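Local coordinates for salicylate 5-hydroxylase, large oxygenase component (Ralstonia sp., PDB 7C8Z), which hydroxylates salicylate at its 5-position to give gentisate, as the iron- and Rieske-cluster-containing oxygenase component of a multicomponent monooxygenase, at residues C69-E74 against G183-S188; F83-I88 against R116-R121; S92-R97 against N104-V109; D98-I103 against S138-L143; T174-A179 against A187-D192. One frame throughout, in Å; residues are numbered along the deposited sequence.

Interaction 1 of 5, residues C69-E74 against G183-S188; sequences CYVGLE and GAVFAS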
# COMPACT_ATOMS: atom_id res chain seq x y z
N CYS A 69 -21.04 -22.22 -7.85
CA CYS A 69 -20.57 -21.14 -7.00
C CYS A 69 -21.60 -20.02 -7.00
O CYS A 69 -22.25 -19.77 -8.02
CB CYS A 69 -19.21 -20.62 -7.45
SG CYS A 69 -17.89 -21.85 -7.32
N TYR A 70 -21.76 -19.39 -5.85
CA TYR A 70 -22.80 -18.38 -5.67
C TYR A 70 -22.50 -17.14 -6.50
O TYR A 70 -21.35 -16.68 -6.57
CB TYR A 70 -22.89 -18.02 -4.18
CG TYR A 70 -23.85 -16.91 -3.83
CD1 TYR A 70 -25.19 -17.17 -3.62
CD2 TYR A 70 -23.41 -15.60 -3.69
CE1 TYR A 70 -26.07 -16.17 -3.28
CE2 TYR A 70 -24.29 -14.58 -3.36
CZ TYR A 70 -25.62 -14.88 -3.15
OH TYR A 70 -26.51 -13.88 -2.82
N VAL A 71 -23.52 -16.62 -7.17
CA VAL A 71 -23.39 -15.36 -7.90
C VAL A 71 -24.42 -14.32 -7.48
O VAL A 71 -24.23 -13.13 -7.79
CB VAL A 71 -23.44 -15.58 -9.42
CG1 VAL A 71 -22.28 -16.46 -9.88
CG2 VAL A 71 -24.77 -16.16 -9.85
N GLY A 72 -25.51 -14.67 -6.80
CA GLY A 72 -26.30 -13.60 -6.22
C GLY A 72 -27.73 -14.01 -5.91
O GLY A 72 -28.02 -15.18 -5.70
N LEU A 73 -28.59 -13.00 -5.84
CA LEU A 73 -30.01 -13.17 -5.61
C LEU A 73 -30.80 -12.63 -6.80
O LEU A 73 -30.40 -11.64 -7.43
CB LEU A 73 -30.45 -12.45 -4.34
CG LEU A 73 -29.76 -12.93 -3.06
CD1 LEU A 73 -30.43 -12.31 -1.83
CD2 LEU A 73 -29.80 -14.44 -3.00
N GLU A 74 -31.94 -13.27 -7.08
CA GLU A 74 -32.79 -12.80 -8.18
C GLU A 74 -33.28 -11.38 -7.94
O GLU A 74 -33.41 -10.60 -8.90
CB GLU A 74 -33.97 -13.75 -8.38
CG GLU A 74 -33.57 -15.15 -8.77
CD GLU A 74 -34.64 -15.86 -9.59
OE1 GLU A 74 -35.31 -15.19 -10.41
OE2 GLU A 74 -34.80 -17.09 -9.41
N GLY A 183 -34.91 -18.07 -5.20
CA GLY A 183 -34.43 -16.71 -5.20
C GLY A 183 -32.92 -16.58 -5.20
O GLY A 183 -32.42 -15.47 -5.42
N ALA A 184 -32.20 -17.66 -4.97
CA ALA A 184 -30.74 -17.64 -5.00
C ALA A 184 -30.26 -18.13 -6.37
O ALA A 184 -30.90 -18.96 -7.01
CB ALA A 184 -30.15 -18.51 -3.89
N VAL A 185 -29.11 -17.61 -6.79
CA VAL A 185 -28.57 -17.86 -8.12
C VAL A 185 -27.13 -18.30 -7.97
O VAL A 185 -26.30 -17.54 -7.45
CB VAL A 185 -28.67 -16.62 -9.03
CG1 VAL A 185 -28.25 -16.97 -10.45
CG2 VAL A 185 -30.09 -16.06 -9.02
N PHE A 186 -26.83 -19.51 -8.42
CA PHE A 186 -25.50 -20.08 -8.54
C PHE A 186 -25.15 -20.21 -10.02
O PHE A 186 -26.03 -20.22 -10.89
CB PHE A 186 -25.41 -21.45 -7.87
CG PHE A 186 -25.49 -21.41 -6.37
CD1 PHE A 186 -26.65 -21.00 -5.73
CD2 PHE A 186 -24.39 -21.77 -5.60
CE1 PHE A 186 -26.71 -20.95 -4.36
CE2 PHE A 186 -24.46 -21.72 -4.23
CZ PHE A 186 -25.61 -21.31 -3.61
N ALA A 187 -23.86 -20.37 -10.29
CA ALA A 187 -23.40 -20.54 -11.66
C ALA A 187 -22.19 -21.46 -11.65
O ALA A 187 -21.63 -21.77 -10.60
CB ALA A 187 -23.07 -19.19 -12.31
N SER A 188 -21.79 -21.88 -12.85
CA SER A 188 -20.65 -22.77 -12.96
C SER A 188 -20.04 -22.66 -14.35
O SER A 188 -20.77 -22.64 -15.35
CB SER A 188 -21.07 -24.22 -12.68
OG SER A 188 -20.01 -25.13 -12.94
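Val71 and Gly72 both turn their backbone N-H groups to the carbonyl of Val185, the mark of a classic beta bulge in the antiparallel pairing of strands 69-73 and 184-188 at one edge of the Rieske-domain sheet. Val185 O takes Val71 N at 2.9 Å and Gly72 N at 3.0 Å, both donors lying in its carbonyl plane, and the register slips by one residue. The buried part is packed on both faces. Val71 straddles two neighbours, CG2 meeting Val185 CG1 at 3.6 Å and CG1 meeting Ala187 CB at 3.7 Å, with Ile88 of strand 82-88 beyond. Tyr70, with CG anti to the backbone N (chi1 176°), presents its ring edge to the face of Phe186 in a T-shaped pair with planes at 84°; its hydroxyl bonds Thr341, outside the Rieske sheet. The contact opens toward solvent at Glu74 and Gly183, both partly exposed, though it stays close there; Glu74 OE1 pairs with Arg97. Glu74 N still donates to Gly183 O at 2.8 Å, while Glu74 CG rests 3.6 Å from Val185 CG2.

Interaction 2 of 5, residues F83-I88 against R116-R121; sequences FKRTVI and RFCRER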
# COMPACT_ATOMS: atom_id res chain seq x y z
N PHE A 83 -28.28 -5.94 -14.38
CA PHE A 83 -27.08 -6.74 -14.22
C PHE A 83 -26.39 -6.42 -12.90
O PHE A 83 -26.47 -5.30 -12.39
CB PHE A 83 -26.10 -6.53 -15.39
CG PHE A 83 -25.36 -5.22 -15.34
CD1 PHE A 83 -24.18 -5.09 -14.61
CD2 PHE A 83 -25.82 -4.12 -16.05
CE1 PHE A 83 -23.50 -3.89 -14.57
CE2 PHE A 83 -25.13 -2.93 -16.03
CZ PHE A 83 -23.98 -2.81 -15.28
N LYS A 84 -25.71 -7.43 -12.37
CA LYS A 84 -24.83 -7.31 -11.21
C LYS A 84 -23.51 -7.99 -11.55
O LYS A 84 -23.49 -9.15 -11.97
CB LYS A 84 -25.46 -7.94 -9.97
CG LYS A 84 -24.61 -7.80 -8.71
CD LYS A 84 -24.96 -8.86 -7.68
CE LYS A 84 -23.80 -9.10 -6.72
NZ LYS A 84 -24.21 -9.76 -5.46
N ARG A 85 -22.40 -7.25 -11.42
CA ARG A 85 -21.09 -7.84 -11.60
C ARG A 85 -20.65 -8.51 -10.31
O ARG A 85 -20.80 -7.95 -9.22
CB ARG A 85 -20.07 -6.78 -12.04
CG ARG A 85 -18.63 -7.28 -12.12
CD ARG A 85 -17.68 -6.26 -12.75
NE ARG A 85 -17.61 -5.02 -11.98
CZ ARG A 85 -16.78 -4.79 -10.96
NH1 ARG A 85 -15.93 -5.73 -10.56
NH2 ARG A 85 -16.81 -3.62 -10.34
N THR A 86 -20.07 -9.70 -10.42
CA THR A 86 -19.61 -10.45 -9.26
C THR A 86 -18.41 -11.28 -9.70
O THR A 86 -17.84 -11.05 -10.77
CB THR A 86 -20.75 -11.30 -8.67
OG1 THR A 86 -20.32 -11.91 -7.45
CG2 THR A 86 -21.18 -12.38 -9.66
N VAL A 87 -18.02 -12.26 -8.88
CA VAL A 87 -16.81 -13.03 -9.14
C VAL A 87 -17.03 -14.50 -8.80
O VAL A 87 -17.89 -14.85 -7.98
CB VAL A 87 -15.61 -12.46 -8.34
CG1 VAL A 87 -15.63 -12.98 -6.91
CG2 VAL A 87 -14.30 -12.81 -9.03
N ILE A 88 -16.27 -15.36 -9.46
CA ILE A 88 -16.19 -16.78 -9.14
C ILE A 88 -14.72 -17.15 -9.07
O ILE A 88 -14.00 -17.06 -10.07
CB ILE A 88 -16.92 -17.66 -10.17
CG1 ILE A 88 -18.43 -17.44 -10.08
CG2 ILE A 88 -16.58 -19.13 -9.93
CD1 ILE A 88 -19.23 -18.24 -11.08
N ARG A 116 -11.31 -6.73 -19.58
CA ARG A 116 -12.39 -6.82 -18.61
C ARG A 116 -13.28 -5.59 -18.76
O ARG A 116 -13.03 -4.55 -18.16
CB ARG A 116 -11.81 -6.94 -17.20
CG ARG A 116 -12.79 -7.43 -16.18
CD ARG A 116 -12.32 -7.08 -14.80
NE ARG A 116 -11.51 -8.14 -14.21
CZ ARG A 116 -11.22 -8.20 -12.91
NH1 ARG A 116 -11.68 -7.25 -12.10
NH2 ARG A 116 -10.48 -9.19 -12.44
N PHE A 117 -14.36 -5.72 -19.54
CA PHE A 117 -15.09 -4.57 -20.06
C PHE A 117 -16.14 -4.01 -19.11
O PHE A 117 -16.45 -2.81 -19.18
CB PHE A 117 -15.75 -4.91 -21.39
CG PHE A 117 -16.67 -6.09 -21.33
CD1 PHE A 117 -18.01 -5.93 -21.01
CD2 PHE A 117 -16.20 -7.37 -21.57
CE1 PHE A 117 -18.86 -7.01 -20.94
CE2 PHE A 117 -17.04 -8.46 -21.51
CZ PHE A 117 -18.38 -8.28 -21.19
N CYS A 118 -16.71 -4.81 -18.22
CA CYS A 118 -17.77 -4.32 -17.35
C CYS A 118 -17.15 -3.76 -16.08
O CYS A 118 -16.48 -4.48 -15.33
CB CYS A 118 -18.76 -5.43 -17.02
SG CYS A 118 -20.11 -4.95 -15.93
N ARG A 119 -17.36 -2.47 -15.85
CA ARG A 119 -16.69 -1.76 -14.77
C ARG A 119 -17.60 -1.40 -13.62
O ARG A 119 -17.13 -1.29 -12.49
CB ARG A 119 -16.04 -0.48 -15.31
CG ARG A 119 -14.89 -0.76 -16.23
CD ARG A 119 -13.65 -1.04 -15.42
NE ARG A 119 -13.03 -2.30 -15.75
CZ ARG A 119 -12.09 -2.87 -15.00
NH1 ARG A 119 -11.68 -2.27 -13.89
NH2 ARG A 119 -11.55 -4.02 -15.36
N GLU A 120 -18.89 -1.18 -13.89
CA GLU A 120 -19.83 -0.91 -12.82
C GLU A 120 -20.14 -2.20 -12.06
O GLU A 120 -19.94 -3.31 -12.57
CB GLU A 120 -21.12 -0.30 -13.38
CG GLU A 120 -20.93 1.06 -14.05
CD GLU A 120 -20.81 2.18 -13.03
OE1 GLU A 120 -21.12 1.94 -11.84
OE2 GLU A 120 -20.39 3.30 -13.40
N ARG A 121 -20.60 -2.04 -10.82
CA ARG A 121 -21.05 -3.20 -10.07
C ARG A 121 -22.42 -3.68 -10.54
O ARG A 121 -22.68 -4.89 -10.60
CB ARG A 121 -21.12 -2.89 -8.58
CG ARG A 121 -19.80 -2.74 -7.87
CD ARG A 121 -20.04 -2.06 -6.54
NE ARG A 121 -19.10 -2.47 -5.51
CZ ARG A 121 -18.81 -1.74 -4.44
NH1 ARG A 121 -19.40 -0.56 -4.26
NH2 ARG A 121 -17.94 -2.19 -3.55
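In this Rieske domain, the loop 116-121 between strands 103-107 and 122-124 closes over strand 82-88, and its backbone carbonyls receive Arg85. Arg85 CG stands anti to the backbone N (chi1 174°), and the bend at chi3 (62°) brings NE to Glu120 O. Arg85 NE donates to Glu120 O at 2.9 Å; that oxygen lies near the guanidinium plane, but the N-H comes from above the carbonyl plane. A weak bond of 3.2 Å runs from Arg85 NH2 to Arg119 O, and Arg85 CD lies 3.4 Å from Cys118 O. On the backbone, Arg85 N is bonded to Arg121 O. The side chains of Arg119 and Arg121 serve other chains: Arg119 NH1 and both terminal nitrogens of Arg121 form salt bridges with acidic side chains on chains of another protein in the assembly. The loop thus joins the sheet to the subunit interfaces. The buried Cys118 SG sits obliquely to the Phe83 ring, 3.8 Å from Phe83 CE1.

Interaction 3 of 5, residues S92-R97 against N104-V109; sequences SVIMVR and NVVENV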
# COMPACT_ATOMS: atom_id res chain seq x y z
N SER A 92 -13.93 -12.53 -12.87
CA SER A 92 -15.08 -11.64 -12.89
C SER A 92 -16.15 -12.16 -13.85
O SER A 92 -15.85 -12.53 -14.99
CB SER A 92 -14.65 -10.23 -13.29
OG SER A 92 -15.57 -9.26 -12.81
N VAL A 93 -17.40 -12.18 -13.39
CA VAL A 93 -18.54 -12.57 -14.20
C VAL A 93 -19.65 -11.54 -14.01
O VAL A 93 -19.62 -10.73 -13.09
CB VAL A 93 -19.04 -13.99 -13.88
CG1 VAL A 93 -18.02 -15.03 -14.31
CG2 VAL A 93 -19.37 -14.12 -12.39
N ILE A 94 -20.62 -11.60 -14.91
CA ILE A 94 -21.78 -10.71 -14.90
C ILE A 94 -23.04 -11.57 -14.88
O ILE A 94 -23.18 -12.48 -15.71
CB ILE A 94 -21.78 -9.77 -16.12
CG1 ILE A 94 -20.41 -9.08 -16.24
CG2 ILE A 94 -22.92 -8.76 -16.03
CD1 ILE A 94 -20.13 -8.56 -17.62
N MET A 95 -23.93 -11.29 -13.93
CA MET A 95 -25.22 -11.95 -13.81
C MET A 95 -26.28 -10.95 -14.26
O MET A 95 -26.47 -9.91 -13.61
CB MET A 95 -25.47 -12.41 -12.38
CG MET A 95 -26.92 -12.75 -12.08
SD MET A 95 -27.25 -13.05 -10.33
CE MET A 95 -27.54 -11.38 -9.74
N VAL A 96 -26.96 -11.24 -15.37
CA VAL A 96 -27.92 -10.31 -15.95
C VAL A 96 -29.25 -11.01 -16.17
O VAL A 96 -29.30 -12.18 -16.56
CB VAL A 96 -27.39 -9.71 -17.27
CG1 VAL A 96 -27.15 -10.80 -18.30
CG2 VAL A 96 -28.36 -8.65 -17.80
N ARG A 97 -30.34 -10.28 -15.94
CA ARG A 97 -31.65 -10.81 -16.24
C ARG A 97 -31.94 -10.65 -17.73
O ARG A 97 -31.86 -9.55 -18.27
CB ARG A 97 -32.74 -10.11 -15.43
CG ARG A 97 -34.13 -10.60 -15.81
CD ARG A 97 -35.11 -10.51 -14.66
NE ARG A 97 -34.54 -10.99 -13.40
CZ ARG A 97 -34.51 -12.26 -13.02
NH1 ARG A 97 -35.03 -13.20 -13.80
NH2 ARG A 97 -33.97 -12.58 -11.85
N ASN A 104 -28.88 -14.96 -17.21
CA ASN A 104 -27.63 -15.35 -17.86
C ASN A 104 -26.45 -14.95 -16.99
O ASN A 104 -26.49 -13.95 -16.27
CB ASN A 104 -27.48 -14.69 -19.23
CG ASN A 104 -28.79 -14.60 -20.00
OD1 ASN A 104 -29.67 -15.45 -19.85
ND2 ASN A 104 -28.91 -13.58 -20.84
N VAL A 105 -25.39 -15.76 -17.05
CA VAL A 105 -24.13 -15.44 -16.38
C VAL A 105 -23.01 -15.63 -17.38
O VAL A 105 -22.81 -16.73 -17.90
CB VAL A 105 -23.90 -16.31 -15.13
CG1 VAL A 105 -22.46 -16.17 -14.66
CG2 VAL A 105 -24.86 -15.92 -14.03
N VAL A 106 -22.29 -14.55 -17.67
CA VAL A 106 -21.22 -14.57 -18.66
C VAL A 106 -19.93 -14.10 -18.01
O VAL A 106 -19.92 -13.40 -17.00
CB VAL A 106 -21.56 -13.70 -19.89
CG1 VAL A 106 -22.87 -14.16 -20.51
CG2 VAL A 106 -21.62 -12.23 -19.49
N GLU A 107 -18.81 -14.48 -18.62
CA GLU A 107 -17.51 -14.06 -18.11
C GLU A 107 -17.21 -12.63 -18.54
O GLU A 107 -17.40 -12.26 -19.70
CB GLU A 107 -16.42 -15.01 -18.60
CG GLU A 107 -15.03 -14.66 -18.09
CD GLU A 107 -14.09 -15.83 -18.08
OE1 GLU A 107 -13.06 -15.77 -17.38
OE2 GLU A 107 -14.37 -16.83 -18.79
N ASN A 108 -16.72 -11.83 -17.59
CA ASN A 108 -16.43 -10.42 -17.82
C ASN A 108 -15.08 -10.24 -18.51
O ASN A 108 -14.23 -9.47 -18.04
CB ASN A 108 -16.45 -9.65 -16.49
CG ASN A 108 -16.42 -8.14 -16.67
OD1 ASN A 108 -16.58 -7.62 -17.78
ND2 ASN A 108 -16.21 -7.42 -15.58
N VAL A 109 -14.87 -10.95 -19.62
CA VAL A 109 -13.63 -10.86 -20.39
C VAL A 109 -14.01 -10.79 -21.87
O VAL A 109 -14.81 -11.60 -22.34
CB VAL A 109 -12.70 -12.07 -20.14
CG1 VAL A 109 -11.48 -11.99 -21.03
CG2 VAL A 109 -12.30 -12.13 -18.68
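Strands 91-97 and 103-107 form a beta hairpin in the Rieske domain, and where its second strand ends, Asn108 folds back against Ser92. Asn108 N donates to Ser92 O at 2.8 Å. With CG anti to the backbone N (chi1 -169°), the Asn108 amide reaches past Ser92 CB. OD1 accepts from Cys118 N farther along the same loop, which sets which end of the amide is the oxygen; a straight but weak 3.4 Å bond from Asn108 ND2 to Ser92 OG agrees with it. Ile94 CD1 lies 3.7 Å from Asn108 OD1, the two side chains crossing at a slant. Farther along, Ile94 and Val106 form a hydrogen-bonded pair, with Ile94 N to Val106 O at 2.8 Å, as do Val96 and Asn104. Between them Met95 and Val105 put their side chains on the other face, Met95 CB meeting Val105 CG2 at 3.9 Å. Asn108 is the centre of an inverse gamma turn, which leads from this antiparallel hairpin into the loop carrying Cys110, a ligand of the [2Fe-2S] cluster.

Interaction 4 of 5, residues D98-I103 against S138-L143; sequences DPDGGI and SLKGDL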
# COMPACT_ATOMS: atom_id res chain seq x y z
N ASP A 98 -32.28 -11.76 -18.38
CA ASP A 98 -32.52 -11.78 -19.81
C ASP A 98 -33.88 -11.15 -20.12
O ASP A 98 -34.79 -11.18 -19.29
CB ASP A 98 -32.50 -13.21 -20.33
CG ASP A 98 -32.25 -13.29 -21.82
OD1 ASP A 98 -31.07 -13.30 -22.22
OD2 ASP A 98 -33.23 -13.32 -22.60
N PRO A 99 -34.03 -10.54 -21.31
CA PRO A 99 -35.34 -10.00 -21.70
C PRO A 99 -36.49 -11.00 -21.61
O PRO A 99 -37.65 -10.59 -21.48
CB PRO A 99 -35.11 -9.56 -23.15
CG PRO A 99 -33.67 -9.18 -23.19
CD PRO A 99 -32.96 -10.11 -22.23
N ASP A 100 -36.20 -12.30 -21.69
CA ASP A 100 -37.27 -13.29 -21.58
C ASP A 100 -37.68 -13.57 -20.14
O ASP A 100 -38.76 -14.12 -19.91
CB ASP A 100 -36.85 -14.61 -22.24
CG ASP A 100 -35.54 -15.16 -21.69
OD1 ASP A 100 -35.30 -15.06 -20.47
OD2 ASP A 100 -34.76 -15.71 -22.49
N GLY A 101 -36.86 -13.18 -19.16
CA GLY A 101 -37.14 -13.44 -17.77
C GLY A 101 -36.17 -14.39 -17.10
O GLY A 101 -36.19 -14.49 -15.86
N GLY A 102 -35.31 -15.07 -17.85
CA GLY A 102 -34.30 -15.93 -17.28
C GLY A 102 -33.09 -15.13 -16.80
O GLY A 102 -33.08 -13.90 -16.82
N ILE A 103 -32.07 -15.86 -16.37
CA ILE A 103 -30.85 -15.25 -15.83
C ILE A 103 -29.65 -15.83 -16.56
O ILE A 103 -29.42 -17.04 -16.51
CB ILE A 103 -30.73 -15.48 -14.31
CG1 ILE A 103 -31.86 -14.75 -13.59
CG2 ILE A 103 -29.37 -15.01 -13.81
CD1 ILE A 103 -31.94 -15.08 -12.12
N SER A 138 -24.75 -9.79 -27.13
CA SER A 138 -26.07 -9.96 -26.53
C SER A 138 -25.94 -10.11 -25.01
O SER A 138 -24.88 -10.42 -24.46
CB SER A 138 -26.78 -11.17 -27.12
OG SER A 138 -26.16 -12.38 -26.74
N LEU A 139 -27.07 -9.95 -24.32
CA LEU A 139 -27.11 -10.22 -22.89
C LEU A 139 -26.91 -11.69 -22.56
O LEU A 139 -26.84 -12.04 -21.37
CB LEU A 139 -28.43 -9.72 -22.29
CG LEU A 139 -28.63 -8.20 -22.25
CD1 LEU A 139 -30.00 -7.85 -21.70
CD2 LEU A 139 -27.52 -7.53 -21.43
N LYS A 140 -26.82 -12.56 -23.57
CA LYS A 140 -26.47 -13.96 -23.38
C LYS A 140 -25.00 -14.24 -23.66
O LYS A 140 -24.56 -15.37 -23.45
CB LYS A 140 -27.34 -14.85 -24.27
CG LYS A 140 -28.83 -14.73 -24.00
CD LYS A 140 -29.62 -15.74 -24.82
CE LYS A 140 -30.41 -16.68 -23.92
NZ LYS A 140 -31.56 -15.99 -23.27
N GLY A 141 -24.25 -13.24 -24.13
CA GLY A 141 -22.84 -13.40 -24.42
C GLY A 141 -22.49 -13.61 -25.87
O GLY A 141 -21.31 -13.78 -26.19
N ASP A 142 -23.47 -13.59 -26.77
CA ASP A 142 -23.22 -13.84 -28.18
C ASP A 142 -22.72 -12.57 -28.86
O ASP A 142 -23.34 -11.51 -28.75
CB ASP A 142 -24.49 -14.33 -28.87
CG ASP A 142 -25.01 -15.62 -28.27
OD1 ASP A 142 -24.21 -16.56 -28.10
OD2 ASP A 142 -26.22 -15.68 -27.96
N LEU A 143 -21.60 -12.68 -29.58
CA LEU A 143 -21.01 -11.55 -30.29
C LEU A 143 -21.94 -11.11 -31.42
O LEU A 143 -22.07 -11.80 -32.43
CB LEU A 143 -19.64 -11.95 -30.84
CG LEU A 143 -18.92 -10.90 -31.68
CD1 LEU A 143 -18.81 -9.59 -30.91
CD2 LEU A 143 -17.55 -11.41 -32.10
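Lys140 reaches from one beta turn of the Rieske domain to the two acidic side chains of another. Its side chain can be followed outward from CB. CB itself only sets the direction: CG stands anti to the carbonyl carbon, beside the backbone N (chi1 -60°), and comes to 3.2 Å from Asp98 OD1. CD and CE then pass the same oxygen, each at 3.8 Å, as bends at chi3 and chi4 curl the chain round it. The tip closes the curl: NZ forms a salt bridge with Asp98 OD1 at 2.9 Å and a longer one with Asp100 OD2 at 3.3 Å. One ammonium group therefore serves two carboxylates, and its positive charge probably eases their mutual repulsion. Asp98 OD1 is shared in turn, since it also accepts from the Asn104 amide. Beside the charged cluster Leu139 CD1 packs on Pro99 CD at 3.8 Å, the apolar part of the contact. Each carboxylate is also tied to its own loop: Asp98 OD2 accepts from Asp100 N, and Asp100 OD1 from Gly102 N. The arrangement is a salt-bridge network between two type I beta turns, Asp98 to Gly101 and Ser138 to Gly141, with Asx turns at Asp98 and Asp100 in the first loop.

Interaction 5 of 5, residues T174-A179 against A187-D192; sequences TKLKVA and ASFDHD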
# COMPACT_ATOMS: atom_id res chain seq x y z
N THR A 174 -17.47 -16.09 -22.83
CA THR A 174 -17.56 -17.40 -22.19
C THR A 174 -18.83 -17.48 -21.35
O THR A 174 -19.00 -16.72 -20.39
CB THR A 174 -16.32 -17.65 -21.33
OG1 THR A 174 -15.18 -17.82 -22.18
CG2 THR A 174 -16.49 -18.92 -20.50
N LYS A 175 -19.74 -18.37 -21.73
CA LYS A 175 -21.00 -18.52 -21.03
C LYS A 175 -20.89 -19.57 -19.94
O LYS A 175 -20.22 -20.59 -20.11
CB LYS A 175 -22.12 -18.93 -22.00
CG LYS A 175 -22.22 -18.10 -23.26
CD LYS A 175 -23.24 -18.71 -24.19
CE LYS A 175 -23.23 -18.06 -25.55
NZ LYS A 175 -24.36 -18.54 -26.38
N LEU A 176 -21.57 -19.32 -18.83
CA LEU A 176 -21.60 -20.22 -17.69
C LEU A 176 -23.01 -20.79 -17.55
O LEU A 176 -23.99 -20.15 -17.92
CB LEU A 176 -21.21 -19.50 -16.40
CG LEU A 176 -19.72 -19.19 -16.20
CD1 LEU A 176 -19.32 -17.96 -17.01
CD2 LEU A 176 -19.41 -19.00 -14.72
N LYS A 177 -23.09 -22.00 -17.01
CA LYS A 177 -24.39 -22.58 -16.72
C LYS A 177 -24.93 -21.98 -15.43
O LYS A 177 -24.16 -21.68 -14.51
CB LYS A 177 -24.31 -24.10 -16.62
CG LYS A 177 -25.67 -24.77 -16.47
CD LYS A 177 -25.79 -26.05 -17.29
CE LYS A 177 -25.21 -27.24 -16.56
NZ LYS A 177 -26.28 -28.11 -15.99
N VAL A 178 -26.24 -21.78 -15.38
CA VAL A 178 -26.89 -21.02 -14.31
C VAL A 178 -27.92 -21.91 -13.63
O VAL A 178 -28.67 -22.63 -14.30
CB VAL A 178 -27.54 -19.74 -14.85
CG1 VAL A 178 -28.14 -18.92 -13.72
CG2 VAL A 178 -26.53 -18.91 -15.62
N ALA A 179 -27.95 -21.88 -12.30
CA ALA A 179 -28.95 -22.60 -11.52
C ALA A 179 -29.58 -21.62 -10.53
O ALA A 179 -28.90 -21.13 -9.62
CB ALA A 179 -28.33 -23.79 -10.79
N ALA A 187 -23.86 -20.37 -10.29
CA ALA A 187 -23.40 -20.54 -11.66
C ALA A 187 -22.19 -21.46 -11.65
O ALA A 187 -21.63 -21.77 -10.60
CB ALA A 187 -23.07 -19.19 -12.31
N SER A 188 -21.79 -21.88 -12.85
CA SER A 188 -20.65 -22.77 -12.96
C SER A 188 -20.04 -22.66 -14.35
O SER A 188 -20.77 -22.64 -15.35
CB SER A 188 -21.07 -24.22 -12.68
OG SER A 188 -20.01 -25.13 -12.94
N PHE A 189 -18.71 -22.60 -14.40
CA PHE A 189 -18.02 -22.68 -15.68
C PHE A 189 -18.16 -24.07 -16.27
O PHE A 189 -18.38 -24.23 -17.48
CB PHE A 189 -16.54 -22.33 -15.51
CG PHE A 189 -16.27 -20.86 -15.31
CD1 PHE A 189 -16.26 -19.99 -16.39
CD2 PHE A 189 -16.01 -20.36 -14.05
CE1 PHE A 189 -16.01 -18.65 -16.21
CE2 PHE A 189 -15.76 -19.02 -13.86
CZ PHE A 189 -15.76 -18.16 -14.95
N ASP A 190 -18.04 -25.09 -15.43
CA ASP A 190 -18.22 -26.47 -15.86
C ASP A 190 -19.67 -26.69 -16.26
O ASP A 190 -20.58 -26.57 -15.42
CB ASP A 190 -17.82 -27.41 -14.73
CG ASP A 190 -17.68 -28.85 -15.19
OD1 ASP A 190 -17.94 -29.13 -16.38
OD2 ASP A 190 -17.32 -29.69 -14.35
N HIS A 191 -19.89 -27.02 -17.53
CA HIS A 191 -21.23 -27.28 -18.02
C HIS A 191 -21.64 -28.73 -17.85
O HIS A 191 -22.83 -29.05 -17.99
CB HIS A 191 -21.35 -26.85 -19.48
CG HIS A 191 -21.54 -25.38 -19.64
ND1 HIS A 191 -22.78 -24.78 -19.65
CD2 HIS A 191 -20.64 -24.38 -19.78
CE1 HIS A 191 -22.64 -23.48 -19.80
NE2 HIS A 191 -21.36 -23.20 -19.88
N ASP A 192 -20.68 -29.62 -17.57
CA ASP A 192 -20.97 -31.01 -17.21
C ASP A 192 -21.04 -31.19 -15.70
O ASP A 192 -20.70 -32.27 -15.19
CB ASP A 192 -19.93 -31.94 -17.83
CG ASP A 192 -19.71 -31.67 -19.31
OD1 ASP A 192 -20.70 -31.63 -20.06
OD2 ASP A 192 -18.54 -31.49 -19.71
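Lys175 O is taken by His191 NE2 at 2.9 Å in an almost straight bond (177°), at the open end of the beta hairpin made by strands 175-181 and 184-188. The oxygen lies in the imidazole plane, yet the N-H arrives from above the carbonyl plane of Lys175. This bond fixes the rotation of the His191 ring, which brings ND1 3.5 Å from Lys177 CB. Lys177 bends past the ring until its CE is 3.3 Å from His191 O. In the hairpin proper, Lys177 and Ser188 form a hydrogen-bonded pair, both backbone bonds being 2.9 Å. On the far side of the chain from His191, Leu176 has CG anti to the carbonyl carbon (chi1 -75°), which brings its two methyls to Phe189, close to Ile88 of strand 82-88; Phe189 also makes a cation-pi contact with Arg91. Thr174 CG2 comes only to the edge of that ring. Leu176 CD1 touches Phe189 CE1 at 3.5 Å, while Leu176 CD2 sits over the ring centre, 3.5 Å above it and just 1° off the normal.

How the interactions relate
Interactions 1, 2, 3 and 5 all reach one antiparallel sheet of the Rieske domain, whose strands run in the order 69-73, 184-188, 175-181, 103-107, 91-97, 82-88, 122-124. Interactions 1 and 5 share strand 184-188, their centres about 11 Å apart. Interactions 2 and 3, centres about 7 Å apart, join where Asn108 OD1 meets Cys118 N, and both touch the second subunit. Interaction 4 ties the tip of the 91-107 hairpin to the turn 138-143. Along the chain, interactions 2, 3 and 4 nest inside interaction 1; interaction 4 crosses 2 and 3, and interaction 5 opens after those three close. Strands 69-73 and 184-188 thus unite both ends of the Rieske range, with the cluster-binding residues between them in sequence.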